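Local coordinates for ABC transporter binding protein AcbH (Actinoplanes, PDB 3OO8) that binds beta-D-galactopyranose with exclusive preference, as the extracellular solute receptor of a bacterial ABC transporter, at residues D227-R230 and E231-Y235; A382-K385 and L386-F390; E397-A400 and T401-S405. The protein carries 2 engineered substitutions. All blocks are in the same frame, centred on the assembly; numbering follows the deposited sequence.

How the interactions relate
All three interactions join residues three or four apart, interactions 2 and 3 within a helix and interaction 1 towards the end of one, and the three helices pack together in the class 2 solute-binding fold. Interaction 1 brings an indole corner against small aliphatic groups and adds a salt bridge near the surface; interaction 2 is thioether and branched aliphatic packing; interaction 3 mixes hydroxyl, methyl and amide side chains. Each has a buried face and a more exposed one. F390 from interaction 2 ties them together, meeting W229 of interaction 1 (W229 CG to F390 CE2, 3.5 Å) and I399 of interaction 3. Interactions 2 and 3 lie closest, centres 10 Å apart, on successive helices.

Interaction 1 of 3, residues D227-R230 and E231-Y235; sequences DQWR and ELAAY
W229 turns the CD1 corner of its indole toward the residues three and four places on, where CD1 lies 4.2 Å from L232 CB and equally far from A233 CB. The backbone N of A233 sits at the ring edge, near the ring plane, while L232 CB approaches obliquely. The indole reaches this position because CG is anti to the backbone N (chi1 -159°), beside the carbonyl carbon. A233 N donates to W229 O over 2.8 Å, and A233 CB packs 3.3 Å from that same oxygen. Q228 O takes two donors: L232 N in an almost straight bond (170°) in the carbonyl plane, and E231 N in a weak one. This is i to i+4 helical pairing with an added i to i+3 bond, towards the end of helix 220-232 of a class 2 solute-binding fold. Further out, W229 NE1 is held by Q236 OE1, the ring meets F390 with planes about 55° apart, and T193 and L197 of helix 191-201 also pack against the indole. E231 extends to give OE1 to W162 NE1. Towards helix 396-413, R230 bends at chi3 and NH1 forms a weak salt bridge with D227 OD1 at 3.3 Å.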
loop_
_atom_site.group_PDB
_atom_site.type_symbol
_atom_site.label_atom_id
_atom_site.label_comp_id
_atom_site.label_asym_id
_atom_site.label_seq_id
_atom_site.Cartn_x
_atom_site.Cartn_y
_atom_site.Cartn_z
ATOM N N ASP A 227 -2.934 -22.531 4.751
ATOM C CA ASP A 227 -2.697 -23.804 4.052
ATOM C C ASP A 227 -1.930 -23.550 2.762
ATOM O O ASP A 227 -0.968 -24.262 2.468
ATOM C CB ASP A 227 -3.991 -24.587 3.816
ATOM C CG ASP A 227 -4.524 -25.225 5.095
ATOM O OD1 ASP A 227 -3.758 -25.414 6.052
ATOM O OD2 ASP A 227 -5.726 -25.559 5.136
ATOM N N GLN A 228 -2.287 -22.491 2.036
ATOM C CA GLN A 228 -1.540 -22.159 0.816
ATOM C C GLN A 228 -0.123 -21.731 1.177
ATOM O O GLN A 228 0.851 -22.047 0.484
ATOM C CB GLN A 228 -2.236 -21.027 0.035
ATOM C CG GLN A 228 -1.858 -20.993 -1.455
ATOM C CD GLN A 228 -2.817 -21.754 -2.385
ATOM O OE1 GLN A 228 -3.917 -22.177 -1.995
ATOM N NE2 GLN A 228 -2.422 -21.874 -3.653
ATOM N N TRP A 229 0.006 -21.020 2.288
ATOM C CA TRP A 229 1.315 -20.520 2.699
ATOM C C TRP A 229 2.222 -21.688 3.105
ATOM O O TRP A 229 3.451 -21.607 2.950
ATOM C CB TRP A 229 1.160 -19.533 3.862
ATOM C CG TRP A 229 2.310 -18.585 4.066
ATOM C CD1 TRP A 229 3.653 -18.785 3.743
ATOM C CD2 TRP A 229 2.253 -17.332 4.741
ATOM N NE1 TRP A 229 4.395 -17.699 4.142
ATOM C CE2 TRP A 229 3.563 -16.787 4.753
ATOM C CE3 TRP A 229 1.199 -16.592 5.309
ATOM C CZ2 TRP A 229 3.854 -15.546 5.328
ATOM C CZ3 TRP A 229 1.488 -15.345 5.892
ATOM C CH2 TRP A 229 2.800 -14.823 5.874
ATOM N N ARG A 230 1.620 -22.768 3.625
ATOM C CA ARG A 230 2.432 -23.954 3.970
ATOM C C ARG A 230 3.171 -24.422 2.735
ATOM O O ARG A 230 4.338 -24.829 2.824
ATOM C CB ARG A 230 1.584 -25.082 4.590
ATOM C CG ARG A 230 1.223 -24.769 6.034
ATOM C CD ARG A 230 0.242 -25.750 6.664
ATOM N NE ARG A 230 0.607 -27.152 6.494
ATOM C CZ ARG A 230 -0.198 -28.071 5.963
ATOM N NH1 ARG A 230 -1.427 -27.746 5.559
ATOM N NH2 ARG A 230 0.214 -29.323 5.859
ATOM N N GLU A 231 2.505 -24.380 1.593
ATOM C CA GLU A 231 3.160 -24.766 0.343
ATOM C C GLU A 231 4.233 -23.755 -0.048
ATOM O O GLU A 231 5.393 -24.107 -0.314
ATOM C CB GLU A 231 2.180 -24.932 -0.808
ATOM C CG GLU A 231 2.945 -25.200 -2.094
ATOM C CD GLU A 231 2.097 -25.577 -3.279
ATOM O OE1 GLU A 231 0.906 -25.191 -3.328
ATOM O OE2 GLU A 231 2.648 -26.246 -4.176
ATOM N N LEU A 232 3.845 -22.482 -0.057
ATOM C CA LEU A 232 4.747 -21.392 -0.422
ATOM C C LEU A 232 6.046 -21.395 0.393
ATOM O O LEU A 232 7.117 -21.121 -0.155
ATOM C CB LEU A 232 4.033 -20.028 -0.255
ATOM C CG LEU A 232 4.816 -18.771 -0.673
ATOM C CD1 LEU A 232 5.159 -18.719 -2.148
ATOM C CD2 LEU A 232 4.072 -17.509 -0.243
ATOM N N ALA A 233 5.921 -21.662 1.690
ATOM C CA ALA A 233 7.038 -21.588 2.625
ATOM C C ALA A 233 8.148 -22.565 2.273
ATOM O O ALA A 233 9.303 -22.333 2.665
ATOM C CB ALA A 233 6.548 -21.817 4.057
ATOM N N ALA A 234 7.810 -23.620 1.537
ATOM C CA ALA A 234 8.846 -24.567 1.063
ATOM C C ALA A 234 9.878 -23.851 0.187
ATOM O O ALA A 234 11.009 -24.340 0.021
ATOM C CB ALA A 234 8.209 -25.700 0.273
ATOM N N TYR A 235 9.471 -22.746 -0.431
ATOM C CA TYR A 235 10.314 -22.024 -1.385
ATOM C C TYR A 235 10.792 -20.678 -0.882
ATOM O O TYR A 235 11.437 -19.943 -1.622
ATOM C CB TYR A 235 9.622 -21.891 -2.743
ATOM C CG TYR A 235 9.093 -23.241 -3.144
ATOM C CD1 TYR A 235 9.963 -24.252 -3.506
ATOM C CD2 TYR A 235 7.739 -23.534 -3.064
ATOM C CE1 TYR A 235 9.502 -25.518 -3.813
ATOM C CE2 TYR A 235 7.264 -24.786 -3.387
ATOM C CZ TYR A 235 8.153 -25.781 -3.769
ATOM O OH TYR A 235 7.700 -27.049 -4.081
#

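Interaction 2 of 3, residues A382-K385 and L386-F390; sequences AMIK and LIQQF
L386 lays its branch across the preceding turn: CG lies 3.4 Å from A382 O, and CD1 comes 4.2 Å from M383 SD, the two side chains meeting at a slant. Its backbone N makes only a weak bond to A382 O. M383 reaches forward because its chain is bent at both chi2 (-51°) and chi3 (-56°), which brings the methyl CE round to 4.2 Å from CG1 of I387. I387 itself is gripped through the backbone, I387 N donating to M383 O at 2.8 Å, and its CG1 rests 3.4 Å from that same oxygen; L191 and F194 of helix 191-201 pack against its side chain. Q388 follows with N bonded to I384 O. Its CG stays 3.5 Å from that carbonyl oxygen, the chain then runs extended, and NE2 is satisfied by D184 O in a loop. Q389 N closes the next turn on K385 O at 3.0 Å. These successive i to i+4 bonds mark regular alpha-helix, here helix 377-392. L386 faces helix 396-413, while the side chain of I384 lies about 4 Å from that of E372, altered here, a position binding beta-D-galactose in a ligand-bound structure of this protein; this chain holds no sugar.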
loop_
_atom_site.group_PDB
_atom_site.type_symbol
_atom_site.label_atom_id
_atom_site.label_comp_id
_atom_site.label_asym_id
_atom_site.label_seq_id
_atom_site.Cartn_x
_atom_site.Cartn_y
_atom_site.Cartn_z
ATOM N N ALA A 382 -0.859 -7.283 16.364
ATOM C CA ALA A 382 -1.099 -8.595 16.959
ATOM C C ALA A 382 -0.757 -9.669 15.915
ATOM O O ALA A 382 -0.220 -10.738 16.240
ATOM C CB ALA A 382 -2.572 -8.698 17.405
ATOM N N MET A 383 -1.090 -9.398 14.648
ATOM C CA MET A 383 -0.833 -10.376 13.587
ATOM C C MET A 383 0.650 -10.542 13.308
ATOM O O MET A 383 1.067 -11.591 12.853
ATOM C CB MET A 383 -1.551 -10.015 12.271
ATOM C CG MET A 383 -3.075 -10.122 12.340
ATOM S SD MET A 383 -3.663 -11.718 12.986
ATOM C CE MET A 383 -2.866 -12.879 11.878
ATOM N N ILE A 384 1.437 -9.480 13.488
ATOM C CA ILE A 384 2.887 -9.603 13.281
ATOM C C ILE A 384 3.485 -10.785 14.015
ATOM O O ILE A 384 4.188 -11.610 13.425
ATOM C CB ILE A 384 3.600 -8.292 13.647
ATOM C CG1 ILE A 384 3.291 -7.235 12.570
ATOM C CG2 ILE A 384 5.106 -8.511 13.764
ATOM C CD1 ILE A 384 3.847 -5.833 12.855
ATOM N N LYS A 385 3.229 -10.861 15.315
ATOM C CA LYS A 385 3.820 -11.898 16.126
ATOM C C LYS A 385 3.231 -13.255 15.774
ATOM O O LYS A 385 3.950 -14.265 15.738
ATOM C CB LYS A 385 3.574 -11.599 17.613
ATOM C CG LYS A 385 4.514 -12.330 18.537
ATOM C CD LYS A 385 4.231 -12.005 20.011
ATOM C CE LYS A 385 4.434 -10.528 20.334
ATOM N NZ LYS A 385 3.213 -9.726 20.029
ATOM N N LEU A 386 1.928 -13.270 15.490
ATOM C CA LEU A 386 1.278 -14.548 15.188
ATOM C C LEU A 386 1.800 -15.098 13.861
ATOM O O LEU A 386 1.974 -16.293 13.707
ATOM C CB LEU A 386 -0.259 -14.420 15.191
ATOM C CG LEU A 386 -0.801 -14.034 16.560
ATOM C CD1 LEU A 386 -2.289 -13.665 16.425
ATOM C CD2 LEU A 386 -0.619 -15.204 17.548
ATOM N N ILE A 387 2.067 -14.215 12.897
ATOM C CA ILE A 387 2.603 -14.664 11.622
ATOM C C ILE A 387 4.036 -15.148 11.769
ATOM O O ILE A 387 4.416 -16.092 11.127
ATOM C CB ILE A 387 2.378 -13.628 10.502
ATOM C CG1 ILE A 387 0.892 -13.670 10.128
ATOM C CG2 ILE A 387 3.286 -13.896 9.308
ATOM C CD1 ILE A 387 0.425 -12.537 9.239
ATOM N N GLN A 388 4.790 -14.536 12.681
ATOM C CA GLN A 388 6.153 -15.022 12.964
ATOM C C GLN A 388 6.098 -16.414 13.560
ATOM O O GLN A 388 6.911 -17.290 13.219
ATOM C CB GLN A 388 6.893 -14.073 13.898
ATOM C CG GLN A 388 7.463 -12.859 13.176
ATOM C CD GLN A 388 8.021 -11.829 14.110
ATOM O OE1 GLN A 388 7.645 -11.755 15.285
ATOM N NE2 GLN A 388 8.922 -11.008 13.595
ATOM N N GLN A 389 5.098 -16.639 14.406
ATOM C CA GLN A 389 4.913 -17.953 15.017
ATOM C C GLN A 389 4.601 -19.007 13.931
ATOM O O GLN A 389 5.158 -20.112 13.936
ATOM C CB GLN A 389 3.846 -17.864 16.118
ATOM C CG GLN A 389 3.675 -19.136 16.926
ATOM C CD GLN A 389 2.765 -18.944 18.136
ATOM O OE1 GLN A 389 2.222 -17.854 18.360
ATOM N NE2 GLN A 389 2.577 -20.015 18.908
ATOM N N PHE A 390 3.771 -18.644 12.951
ATOM C CA PHE A 390 3.489 -19.528 11.827
ATOM C C PHE A 390 4.759 -19.838 11.012
ATOM O O PHE A 390 5.050 -20.987 10.680
ATOM C CB PHE A 390 2.417 -18.928 10.895
ATOM C CG PHE A 390 2.249 -19.702 9.620
ATOM C CD1 PHE A 390 1.520 -20.892 9.589
ATOM C CD2 PHE A 390 2.854 -19.269 8.440
ATOM C CE1 PHE A 390 1.376 -21.620 8.392
ATOM C CE2 PHE A 390 2.727 -20.004 7.259
ATOM C CZ PHE A 390 1.992 -21.168 7.223
#

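Interaction 3 of 3, residues E397-A400 and T401-S405; sequences ETIA and TVQKS
T398 and V402 cross obliquely on one side of an alpha-helical turn, their CG2 methyls 4.1 Å apart. The turn belongs to helix 396-413, near the C-terminal end of the class 2 solute-binding fold and away from the galactose site. T398 CG2 stands anti to the backbone N, which leaves OG1 beside that N; the hydroxyl is hydrogen-bonded to Q393 O and T395 OG1, just before the helix. V402 CG2 also presses on the backbone, 3.3 Å from T398 O, and V402 N donates to this oxygen over 2.8 Å, nearly in line with the carbonyl bond. The methyls of V402 pack towards L386 of helix 377-392.

I399 and Q403 are arranged differently: their side chains lie next to each other and point the same way. I399 CG2 is 4.2 Å from Q403 CG, and CG itself is 3.3 Å from I399 O, which also accepts Q403 N. I399 meets F226, D227 and R230 of helix 220-232 as well as F390, and Q403 rests on V222. Swapping Q403 for an alanine takes away CG and the amide, which is likely to leave the CG2 methyl of I399 without the chain beside it and a gap towards V222.

On the more exposed side, E397 bends at chi2 and its chain runs at a slant to that of T401, with E397 OE2 4.0 Å from T401 OG1. K404 N, one residue beyond Q403, bonds to A400 O, and K404 CB lies 3.6 Å from the same oxygen. T401 N donates to E397 O, and with chi1 at -61° setting OG1 beside the backbone N, T401 OG1 also lies 3.0 Å from E397 O.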
loop_
_atom_site.group_PDB
_atom_site.type_symbol
_atom_site.label_atom_id
_atom_site.label_comp_id
_atom_site.label_asym_id
_atom_site.label_seq_id
_atom_site.Cartn_x
_atom_site.Cartn_y
_atom_site.Cartn_z
ATOM N N GLU A 397 -1.359 -27.429 13.369
ATOM C CA GLU A 397 -1.604 -27.088 14.773
ATOM C C GLU A 397 -1.272 -25.629 15.014
ATOM O O GLU A 397 -1.963 -24.947 15.775
ATOM C CB GLU A 397 -0.827 -27.986 15.752
ATOM C CG GLU A 397 -1.131 -27.700 17.235
ATOM C CD GLU A 397 -2.621 -27.872 17.568
ATOM O OE1 GLU A 397 -3.262 -28.765 16.967
ATOM O OE2 GLU A 397 -3.157 -27.104 18.407
ATOM N N THR A 398 -0.220 -25.148 14.359
ATOM C CA THR A 398 0.186 -23.762 14.560
ATOM C C THR A 398 -0.881 -22.871 13.930
ATOM O O THR A 398 -1.216 -21.828 14.495
ATOM C CB THR A 398 1.544 -23.459 13.953
ATOM O OG1 THR A 398 2.550 -24.273 14.584
ATOM C CG2 THR A 398 1.894 -21.988 14.137
ATOM N N ILE A 399 -1.422 -23.295 12.785
ATOM C CA ILE A 399 -2.508 -22.541 12.154
ATOM C C ILE A 399 -3.708 -22.442 13.076
ATOM O O ILE A 399 -4.307 -21.389 13.195
ATOM C CB ILE A 399 -2.918 -23.112 10.791
ATOM C CG1 ILE A 399 -1.734 -23.050 9.803
ATOM C CG2 ILE A 399 -4.203 -22.401 10.282
ATOM C CD1 ILE A 399 -1.976 -23.786 8.444
ATOM N N ALA A 400 -4.069 -23.540 13.733
ATOM C CA ALA A 400 -5.199 -23.474 14.656
ATOM C C ALA A 400 -4.883 -22.502 15.794
ATOM O O ALA A 400 -5.751 -21.747 16.213
ATOM C CB ALA A 400 -5.520 -24.858 15.194
ATOM N N THR A 401 -3.647 -22.510 16.275
ATOM C CA THR A 401 -3.258 -21.630 17.380
ATOM C C THR A 401 -3.356 -20.168 16.946
ATOM O O THR A 401 -3.912 -19.311 17.653
ATOM C CB THR A 401 -1.836 -21.942 17.835
ATOM O OG1 THR A 401 -1.803 -23.302 18.292
ATOM C CG2 THR A 401 -1.419 -21.017 18.968
ATOM N N VAL A 402 -2.839 -19.905 15.749
ATOM C CA VAL A 402 -2.829 -18.543 15.196
ATOM C C VAL A 402 -4.242 -18.035 14.987
ATOM O O VAL A 402 -4.563 -16.893 15.326
ATOM C CB VAL A 402 -2.014 -18.500 13.877
ATOM C CG1 VAL A 402 -2.332 -17.243 13.068
ATOM C CG2 VAL A 402 -0.530 -18.637 14.211
ATOM N N GLN A 403 -5.113 -18.890 14.458
ATOM C CA GLN A 403 -6.480 -18.451 14.233
ATOM C C GLN A 403 -7.202 -18.105 15.529
ATOM O O GLN A 403 -7.937 -17.099 15.589
ATOM C CB GLN A 403 -7.283 -19.444 13.391
ATOM C CG GLN A 403 -6.778 -19.547 11.939
ATOM C CD GLN A 403 -7.762 -20.270 11.031
ATOM O OE1 GLN A 403 -8.821 -19.723 10.636
ATOM N NE2 GLN A 403 -7.427 -21.497 10.682
ATOM N N LYS A 404 -7.045 -18.964 16.538
ATOM C CA LYS A 404 -7.694 -18.718 17.816
ATOM C C LYS A 404 -7.129 -17.456 18.467
ATOM O O LYS A 404 -7.892 -16.573 18.903
ATOM C CB LYS A 404 -7.585 -19.927 18.758
ATOM C CG LYS A 404 -7.917 -19.548 20.200
ATOM C CD LYS A 404 -7.971 -20.752 21.116
ATOM C CE LYS A 404 -9.259 -21.559 20.905
ATOM N NZ LYS A 404 -10.505 -20.776 21.250
ATOM N N SER A 405 -5.797 -17.355 18.505
ATOM C CA SER A 405 -5.164 -16.176 19.097
ATOM C C SER A 405 -5.559 -14.874 18.393
ATOM O O SER A 405 -5.859 -13.856 19.025
ATOM C CB SER A 405 -3.653 -16.313 19.136
ATOM O OG SER A 405 -3.242 -17.374 19.989
#